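Local coordinates for ADP-ribosylation factor guanine nucleotide-exchange factor SEC7 (Saccharomyces cerevisiae, PDB 4OIY), which activates the small GTPase ARF1 at the trans-Golgi network by guanine nucleotide exchange, through the Sec7 domain that this chain comprises, at residues I16-F19 with K24-I27; A76-F81 with A116-D121; I141-D146 with N154-Q159. One frame throughout, in Å; residues are numbered along the deposited sequence.

Contact 1: residues I16-F19 with K24-I27; sequences IAIF and KKAI
Ala-26 drives its methyl group against the backbone of Phe-19, and this apolar contact is the heart of the joint: CB of Ala-26 lies 3.5 Å from CA of Phe-19 and 3.6 Å from CB of Phe-19. The same methyl sits at the edge of the phenyl ring, near its plane. With CG anti to the backbone N (chi1 178°), the ring of Phe-19 is carried past Ala-26 to pack on Leu-48 and Val-59. Ile-18 adds its CG2 branch, which rests 3.9 Å from CA of Ala-26. The two segments belong to helices 11-21 and 23-32, a helical hairpin with a very short turn at the N-terminal end of the all-helical Sec7 domain; the small alanine lets the two backbones come to 4.8 Å between the CA atoms of Phe-19 and Ala-26. The polar part is at the margin. Lys-25 runs across Ile-18 at about a right angle and bends at its last torsion (chi4 -79°), bringing NZ within 3.6 Å of Ile-18 CG2. From there NZ donates to a water 3.0 Å away, which in turn donates to the carbonyl oxygen of Ile-18, also at 3.0 Å.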
loop_
_atom_site.group_PDB
_atom_site.type_symbol
_atom_site.label_atom_id
_atom_site.label_comp_id
_atom_site.label_asym_id
_atom_site.label_seq_id
_atom_site.Cartn_x
_atom_site.Cartn_y
_atom_site.Cartn_z
ATOM N N ILE A 16 -4.954 -12.714 -16.717
ATOM C CA ILE A 16 -4.956 -12.522 -15.266
ATOM C C ILE A 16 -4.440 -13.790 -14.579
ATOM O O ILE A 16 -3.681 -13.716 -13.609
ATOM C CB ILE A 16 -6.364 -12.128 -14.763
ATOM C CG1 ILE A 16 -6.666 -10.689 -15.197
ATOM C CG2 ILE A 16 -6.480 -12.275 -13.246
ATOM C CD1 ILE A 16 -8.101 -10.257 -14.995
ATOM N N ALA A 17 -4.828 -14.949 -15.092
ATOM C CA ALA A 17 -4.319 -16.212 -14.556
ATOM C C ALA A 17 -2.804 -16.314 -14.731
ATOM O O ALA A 17 -2.099 -16.750 -13.812
ATOM C CB ALA A 17 -5.016 -17.397 -15.214
ATOM N N ILE A 18 -2.306 -15.898 -15.893
ATOM C CA ILE A 18 -0.861 -15.893 -16.140
ATOM C C ILE A 18 -0.190 -14.950 -15.145
ATOM O O ILE A 18 0.832 -15.297 -14.553
ATOM C CB ILE A 18 -0.524 -15.488 -17.592
ATOM C CG1 ILE A 18 -1.058 -16.533 -18.573
ATOM C CG2 ILE A 18 0.981 -15.333 -17.779
ATOM C CD1 ILE A 18 -1.074 -16.062 -20.008
ATOM N N PHE A 19 -0.776 -13.775 -14.938
ATOM C CA PHE A 19 -0.200 -12.803 -13.998
ATOM C C PHE A 19 -0.126 -13.376 -12.592
ATOM O O PHE A 19 0.881 -13.237 -11.909
ATOM C CB PHE A 19 -1.006 -11.502 -13.963
ATOM C CG PHE A 19 -0.474 -10.502 -12.972
ATOM C CD1 PHE A 19 -0.901 -10.502 -11.652
ATOM C CD2 PHE A 19 0.490 -9.591 -13.356
ATOM C CE1 PHE A 19 -0.382 -9.593 -10.742
ATOM C CE2 PHE A 19 1.007 -8.679 -12.456
ATOM C CZ PHE A 19 0.575 -8.680 -11.145
ATOM N N LYS A 24 5.778 -11.267 -13.945
ATOM C CA LYS A 24 6.664 -10.778 -15.010
ATOM C C LYS A 24 6.365 -11.432 -16.366
ATOM O O LYS A 24 6.536 -10.807 -17.410
ATOM C CB LYS A 24 8.138 -10.950 -14.631
ATOM C CG LYS A 24 8.628 -12.385 -14.561
ATOM C CD LYS A 24 10.150 -12.459 -14.513
ATOM C CE LYS A 24 10.649 -13.722 -15.195
ATOM N NZ LYS A 24 12.089 -13.996 -14.935
ATOM N N LYS A 25 5.899 -12.678 -16.341
ATOM C CA LYS A 25 5.532 -13.405 -17.559
ATOM C C LYS A 25 4.282 -12.831 -18.233
ATOM O O LYS A 25 4.106 -12.977 -19.444
ATOM C CB LYS A 25 5.322 -14.890 -17.228
ATOM C CG LYS A 25 4.989 -15.787 -18.410
ATOM C CD LYS A 25 5.193 -17.257 -18.051
ATOM C CE LYS A 25 4.395 -18.182 -18.956
ATOM N NZ LYS A 25 2.958 -18.258 -18.566
ATOM N N ALA A 26 3.411 -12.187 -17.457
ATOM C CA ALA A 26 2.158 -11.660 -17.994
ATOM C C ALA A 26 2.352 -10.370 -18.782
ATOM O O ALA A 26 1.552 -10.066 -19.666
ATOM C CB ALA A 26 1.137 -11.441 -16.882
ATOM N N ILE A 27 3.391 -9.602 -18.448
ATOM C CA ILE A 27 3.564 -8.277 -19.047
ATOM C C ILE A 27 3.721 -8.407 -20.565
ATOM O O ILE A 27 2.921 -7.827 -21.296
ATOM C CB ILE A 27 4.722 -7.462 -18.412
ATOM C CG1 ILE A 27 4.508 -7.273 -16.902
ATOM C CG2 ILE A 27 4.878 -6.106 -19.098
ATOM C CD1 ILE A 27 3.204 -6.611 -16.511
HETATM O O HOH W 1 2.569 -17.449 -15.672
#

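Contact 2: residues A76-F81 with A116-D121; sequences AFVDEF and AERFVD
Arg-118 and Asp-79 mark the nearest approach of the two backbones, with 6.9 Å between their CA atoms, a gap bridged by the arginine side chain. Segment 116-121 is helical throughout, whereas 76-81 runs out of helix 68-79 into a loop, and Phe-81 has an extended backbone (psi 141°). Phe-81 N still bonds to Val-78 O as the chain leaves the helix, while Phe-81 O is turned to the other segment. That carbonyl oxygen is gripped side-on by Arg-118, whose NE and NH2 donate to it at 3.0 Å and 2.8 Å; within the all-helical Sec7 domain this joins two helices distant in sequence. The oxygen lies 3° out of the guanidinium plane; NE sits in the carbonyl plane, NH2 tilted from it. The bend at chi2 (73°) of Arg-118 turns the guanidinium toward this loop. Asp-79 O lies over one face of the group, 2.9 Å from NH2 but at too poor an angle for a hydrogen bond. Nearer the backbone of the arginine, its CB packs 3.8 Å from CG1 of Val-78, the two side chains sliding past each other in opposite directions. Asp-79 OD1, 4.3 Å from Arg-118 NH1, contributes opposite charge only; its salt bridge is to Lys-114. A leucine in place of Arg-118 would probably leave Phe-81 O without its two donors and the loop after helix 68-79 freer to shift. Asp-121, which binds magnesium in a crystal structure of this protein, lies three residues further along. Around the joint, helix 88-96 offers Phe-95 to Val-78 and, edge-to-face, to the Phe-81 ring; helix 41-50 backs Ala-76 and Phe-77, and helix 130-148 covers Ala-116 and Val-120.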
loop_
_atom_site.group_PDB
_atom_site.type_symbol
_atom_site.label_atom_id
_atom_site.label_comp_id
_atom_site.label_asym_id
_atom_site.label_seq_id
_atom_site.Cartn_x
_atom_site.Cartn_y
_atom_site.Cartn_z
ATOM N N ALA A 76 5.396 4.292 -9.530
ATOM C CA ALA A 76 4.274 4.699 -10.385
ATOM C C ALA A 76 2.932 4.288 -9.778
ATOM O O ALA A 76 1.958 5.012 -9.870
ATOM C CB ALA A 76 4.410 4.105 -11.776
ATOM N N PHE A 77 2.890 3.118 -9.164
ATOM C CA PHE A 77 1.673 2.611 -8.530
ATOM C C PHE A 77 1.225 3.579 -7.429
ATOM O O PHE A 77 0.071 4.000 -7.402
ATOM C CB PHE A 77 1.982 1.206 -7.992
ATOM C CG PHE A 77 0.842 0.506 -7.305
ATOM C CD1 PHE A 77 -0.038 -0.285 -8.030
ATOM C CD2 PHE A 77 0.712 0.562 -5.926
ATOM C CE1 PHE A 77 -1.056 -0.974 -7.397
ATOM C CE2 PHE A 77 -0.315 -0.113 -5.285
ATOM C CZ PHE A 77 -1.189 -0.892 -6.025
ATOM N N VAL A 78 2.151 3.949 -6.547
ATOM C CA VAL A 78 1.848 4.909 -5.479
ATOM C C VAL A 78 1.441 6.257 -6.081
ATOM O O VAL A 78 0.534 6.903 -5.574
ATOM C CB VAL A 78 3.019 5.094 -4.485
ATOM C CG1 VAL A 78 2.614 6.022 -3.348
ATOM C CG2 VAL A 78 3.458 3.750 -3.917
ATOM N N ASP A 79 2.089 6.653 -7.173
ATOM C CA ASP A 79 1.789 7.938 -7.821
ATOM C C ASP A 79 0.366 8.034 -8.364
ATOM O O ASP A 79 -0.123 9.144 -8.580
ATOM C CB ASP A 79 2.758 8.225 -8.977
ATOM C CG ASP A 79 4.110 8.718 -8.515
ATOM O OD1 ASP A 79 4.284 9.054 -7.324
ATOM O OD2 ASP A 79 5.014 8.786 -9.383
ATOM N N GLU A 80 -0.283 6.896 -8.612
ATOM C CA GLU A 80 -1.670 6.878 -9.097
ATOM C C GLU A 80 -2.702 7.201 -8.018
ATOM O O GLU A 80 -3.846 7.522 -8.331
ATOM C CB GLU A 80 -1.992 5.526 -9.735
ATOM C CG GLU A 80 -1.223 5.286 -11.018
ATOM C CD GLU A 80 -1.621 6.266 -12.102
ATOM O OE1 GLU A 80 -2.829 6.374 -12.380
ATOM O OE2 GLU A 80 -0.725 6.929 -12.661
ATOM N N PHE A 81 -2.304 7.129 -6.755
ATOM C CA PHE A 81 -3.221 7.404 -5.657
ATOM C C PHE A 81 -3.391 8.899 -5.459
ATOM O O PHE A 81 -2.424 9.669 -5.578
ATOM C CB PHE A 81 -2.723 6.780 -4.351
ATOM C CG PHE A 81 -2.911 5.298 -4.284
ATOM C CD1 PHE A 81 -2.057 4.461 -4.977
ATOM C CD2 PHE A 81 -3.943 4.741 -3.540
ATOM C CE1 PHE A 81 -2.222 3.094 -4.934
ATOM C CE2 PHE A 81 -4.124 3.373 -3.503
ATOM C CZ PHE A 81 -3.251 2.548 -4.194
ATOM N N ALA A 116 4.728 7.707 2.210
ATOM C CA ALA A 116 4.911 8.904 3.038
ATOM C C ALA A 116 5.218 10.112 2.168
ATOM O O ALA A 116 4.675 11.191 2.386
ATOM C CB ALA A 116 6.027 8.685 4.055
ATOM N N GLU A 117 6.083 9.933 1.182
ATOM C CA GLU A 117 6.445 11.028 0.286
ATOM C C GLU A 117 5.239 11.534 -0.496
ATOM O O GLU A 117 5.036 12.746 -0.613
ATOM C CB GLU A 117 7.584 10.604 -0.639
ATOM C CG GLU A 117 8.912 10.501 0.095
ATOM C CD GLU A 117 9.984 9.769 -0.683
ATOM O OE1 GLU A 117 9.683 9.234 -1.770
ATOM O OE2 GLU A 117 11.136 9.707 -0.192
ATOM N N ARG A 118 4.428 10.614 -1.000
ATOM C CA ARG A 118 3.227 10.968 -1.760
ATOM C C ARG A 118 2.238 11.661 -0.846
ATOM O O ARG A 118 1.650 12.681 -1.211
ATOM C CB ARG A 118 2.601 9.712 -2.383
ATOM C CG ARG A 118 1.308 9.917 -3.166
ATOM C CD ARG A 118 1.575 10.602 -4.483
ATOM N NE ARG A 118 0.373 10.716 -5.309
ATOM C CZ ARG A 118 0.292 11.452 -6.414
ATOM N NH1 ARG A 118 1.341 12.138 -6.849
ATOM N NH2 ARG A 118 -0.849 11.494 -7.095
ATOM N N PHE A 119 2.046 11.117 0.351
ATOM C CA PHE A 119 1.093 11.723 1.277
ATOM C C PHE A 119 1.470 13.166 1.603
ATOM O O PHE A 119 0.612 14.058 1.582
ATOM C CB PHE A 119 0.953 10.923 2.574
ATOM C CG PHE A 119 -0.063 11.513 3.508
ATOM C CD1 PHE A 119 -1.411 11.224 3.355
ATOM C CD2 PHE A 119 0.316 12.436 4.468
ATOM C CE1 PHE A 119 -2.355 11.808 4.176
ATOM C CE2 PHE A 119 -0.628 13.024 5.293
ATOM C CZ PHE A 119 -1.961 12.701 5.151
ATOM N N VAL A 120 2.739 13.410 1.898
ATOM C CA VAL A 120 3.134 14.777 2.259
ATOM C C VAL A 120 3.104 15.707 1.047
ATOM O O VAL A 120 2.787 16.888 1.192
ATOM C CB VAL A 120 4.481 14.858 3.006
ATOM C CG1 VAL A 120 4.409 14.081 4.311
ATOM C CG2 VAL A 120 5.649 14.426 2.139
ATOM N N ASP A 121 3.401 15.183 -0.138
ATOM C CA ASP A 121 3.382 15.995 -1.362
ATOM C C ASP A 121 1.983 16.529 -1.629
ATOM O O ASP A 121 1.813 17.679 -2.058
ATOM C CB ASP A 121 3.858 15.175 -2.564
ATOM C CG ASP A 121 4.006 16.015 -3.826
ATOM O OD1 ASP A 121 4.599 17.112 -3.757
ATOM O OD2 ASP A 121 3.544 15.560 -4.888
#

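Contact 3: residues I141-D146 with N154-Q159; sequences IMLNTD and NKMSLQ
Asp-146 OD2 is held by a salt bridge to Lys-153 and by a water 3.0 Å away that donates to it; the same water donates to Asn-154 O at 2.9 Å, linking helix and loop. This is a helix-loop-helix connection of the Sec7 domain: helix 130-148 is followed by a loop whose extended end, residues 154-157, returns alongside it before helix 158-164 begins, with Ser-157 at the N-cap, its OG hydrogen-bonded to Glu-160 N. The carbonyl oxygen of Asp-146 also receives a CA-H...O contact from Lys-155, with CA and O 3.5 Å apart. Met-156 buries the largest share of surface of any residue here, pointing into the groove between Met-142, Leu-143 and Asp-146. Its CG stands anti to the backbone N (chi1 -171°), sending SD across Leu-143 at about a right angle, 3.9 Å from Leu-143 CD1. Phe-161 and Asn-164 of the following helix touch Met-156 as well. Beyond SD the chain bends at chi3 (-64°), which sets the terminal methyl against both the Met-142 side chain and the carboxylate: Met-156 CE lies 3.6 Å from Met-142 CG and 3.4 Å from Asp-146 OD2.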
loop_
_atom_site.group_PDB
_atom_site.type_symbol
_atom_site.label_atom_id
_atom_site.label_comp_id
_atom_site.label_asym_id
_atom_site.label_seq_id
_atom_site.Cartn_x
_atom_site.Cartn_y
_atom_site.Cartn_z
ATOM N N ILE A 141 -0.004 0.870 11.487
ATOM C CA ILE A 141 -0.137 -0.537 11.092
ATOM C C ILE A 141 -0.124 -1.436 12.328
ATOM O O ILE A 141 -0.927 -2.370 12.444
ATOM C CB ILE A 141 0.981 -0.957 10.113
ATOM C CG1 ILE A 141 0.751 -0.308 8.743
ATOM C CG2 ILE A 141 1.029 -2.479 9.960
ATOM C CD1 ILE A 141 1.953 -0.356 7.834
ATOM N N MET A 142 0.769 -1.146 13.264
ATOM C CA MET A 142 0.855 -1.940 14.499
ATOM C C MET A 142 -0.401 -1.795 15.350
ATOM O O MET A 142 -0.887 -2.763 15.919
ATOM C CB MET A 142 2.072 -1.539 15.322
ATOM C CG MET A 142 2.186 -2.326 16.612
ATOM S SD MET A 142 3.743 -2.072 17.460
ATOM C CE MET A 142 3.757 -0.348 17.880
ATOM N N LEU A 143 -0.917 -0.574 15.439
ATOM C CA LEU A 143 -2.136 -0.315 16.197
ATOM C C LEU A 143 -3.274 -1.104 15.583
ATOM O O LEU A 143 -4.056 -1.734 16.294
ATOM C CB LEU A 143 -2.470 1.181 16.178
ATOM C CG LEU A 143 -3.804 1.555 16.822
ATOM C CD1 LEU A 143 -3.815 1.262 18.314
ATOM C CD2 LEU A 143 -4.133 3.009 16.563
ATOM N N ASN A 144 -3.352 -1.073 14.256
ATOM C CA ASN A 144 -4.410 -1.770 13.529
ATOM C C ASN A 144 -4.398 -3.259 13.837
ATOM O O ASN A 144 -5.439 -3.851 14.111
ATOM C CB ASN A 144 -4.238 -1.565 12.023
ATOM C CG ASN A 144 -5.397 -2.125 11.234
ATOM O OD1 ASN A 144 -6.532 -1.670 11.377
ATOM N ND2 ASN A 144 -5.123 -3.115 10.396
ATOM N N THR A 145 -3.209 -3.846 13.797
ATOM C CA THR A 145 -3.028 -5.253 14.142
ATOM C C THR A 145 -3.439 -5.526 15.589
ATOM O O THR A 145 -4.227 -6.436 15.849
ATOM C CB THR A 145 -1.568 -5.678 13.921
ATOM O OG1 THR A 145 -1.257 -5.603 12.523
ATOM C CG2 THR A 145 -1.331 -7.100 14.395
ATOM N N ASP A 146 -2.932 -4.733 16.528
ATOM C CA ASP A 146 -3.180 -5.005 17.949
ATOM C C ASP A 146 -4.632 -4.778 18.350
ATOM O O ASP A 146 -5.113 -5.418 19.275
ATOM C CB ASP A 146 -2.240 -4.203 18.855
ATOM C CG ASP A 146 -0.800 -4.704 18.801
ATOM O OD1 ASP A 146 -0.519 -5.687 18.071
ATOM O OD2 ASP A 146 0.050 -4.106 19.492
ATOM N N ASN A 154 -2.298 -8.220 23.804
ATOM C CA ASN A 154 -3.484 -7.478 24.210
ATOM C C ASN A 154 -3.678 -6.238 23.340
ATOM O O ASN A 154 -2.737 -5.748 22.707
ATOM C CB ASN A 154 -3.385 -7.044 25.677
ATOM C CG ASN A 154 -3.652 -8.181 26.651
ATOM O OD1 ASN A 154 -4.783 -8.672 26.772
ATOM N ND2 ASN A 154 -2.618 -8.591 27.372
ATOM N N LYS A 155 -4.899 -5.727 23.324
ATOM C CA LYS A 155 -5.194 -4.479 22.630
ATOM C C LYS A 155 -4.289 -3.361 23.125
ATOM O O LYS A 155 -4.075 -3.204 24.324
ATOM C CB LYS A 155 -6.658 -4.083 22.821
ATOM C CG LYS A 155 -7.596 -4.927 21.980
ATOM C CD LYS A 155 -9.051 -4.515 22.129
ATOM C CE LYS A 155 -9.873 -5.070 20.980
ATOM N NZ LYS A 155 -11.339 -4.872 21.134
ATOM N N MET A 156 -3.760 -2.590 22.180
ATOM C CA MET A 156 -2.934 -1.431 22.483
ATOM C C MET A 156 -3.822 -0.297 22.985
ATOM O O MET A 156 -4.828 0.026 22.362
ATOM C CB MET A 156 -2.184 -0.976 21.232
ATOM C CG MET A 156 -1.143 0.098 21.503
ATOM S SD MET A 156 -0.339 0.697 20.004
ATOM C CE MET A 156 0.486 -0.784 19.439
ATOM N N SER A 157 -3.442 0.308 24.104
ATOM C CA SER A 157 -4.194 1.427 24.659
ATOM C C SER A 157 -3.816 2.699 23.932
ATOM O O SER A 157 -2.744 2.787 23.330
ATOM C CB SER A 157 -3.912 1.602 26.156
ATOM O OG SER A 157 -2.550 1.928 26.383
ATOM N N LEU A 158 -4.693 3.688 23.998
ATOM C CA LEU A 158 -4.364 5.006 23.471
ATOM C C LEU A 158 -3.082 5.544 24.105
ATOM O O LEU A 158 -2.227 6.069 23.403
ATOM C CB LEU A 158 -5.523 5.982 23.683
ATOM C CG LEU A 158 -5.250 7.452 23.352
ATOM C CD1 LEU A 158 -4.921 7.637 21.883
ATOM C CD2 LEU A 158 -6.444 8.305 23.729
ATOM N N GLN A 159 -2.929 5.402 25.418
ATOM C CA GLN A 159 -1.708 5.860 26.075
ATOM C C GLN A 159 -0.456 5.267 25.426
ATOM O O GLN A 159 0.508 5.984 25.151
ATOM C CB GLN A 159 -1.736 5.556 27.583
ATOM C CG GLN A 159 -0.458 5.971 28.314
ATOM C CD GLN A 159 -0.153 7.457 28.214
ATOM O OE1 GLN A 159 -1.052 8.272 28.053
ATOM N NE2 GLN A 159 1.123 7.810 28.311
HETATM O O HOH W 2 -0.459 -3.999 22.400
#

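Overall arrangement
From the N terminus the three contacts follow in series, without nesting or crossing. Contact 1 closes the short turn between helices 11-21 and 23-32. Contact 2 spans a longer excursion holding helix 88-96 and the start of helix 105-122, and is the nearest of the three to the chain's centre (about 10 Å between centres). Contact 3 closes the connection from helix 130-148 to helix 158-164, on the opposite side of the chain's centre from contact 1, with about 37 Å between their centres. Contacts 2 and 3 involve consecutive helices, 105-122 and 130-148, yet their nearest atoms stay about 10 Å apart. Contacts 1 and 3 are thus local closures far apart in the domain, whereas contact 2 joins helix 68-79 to helix 105-122 across 34 residues.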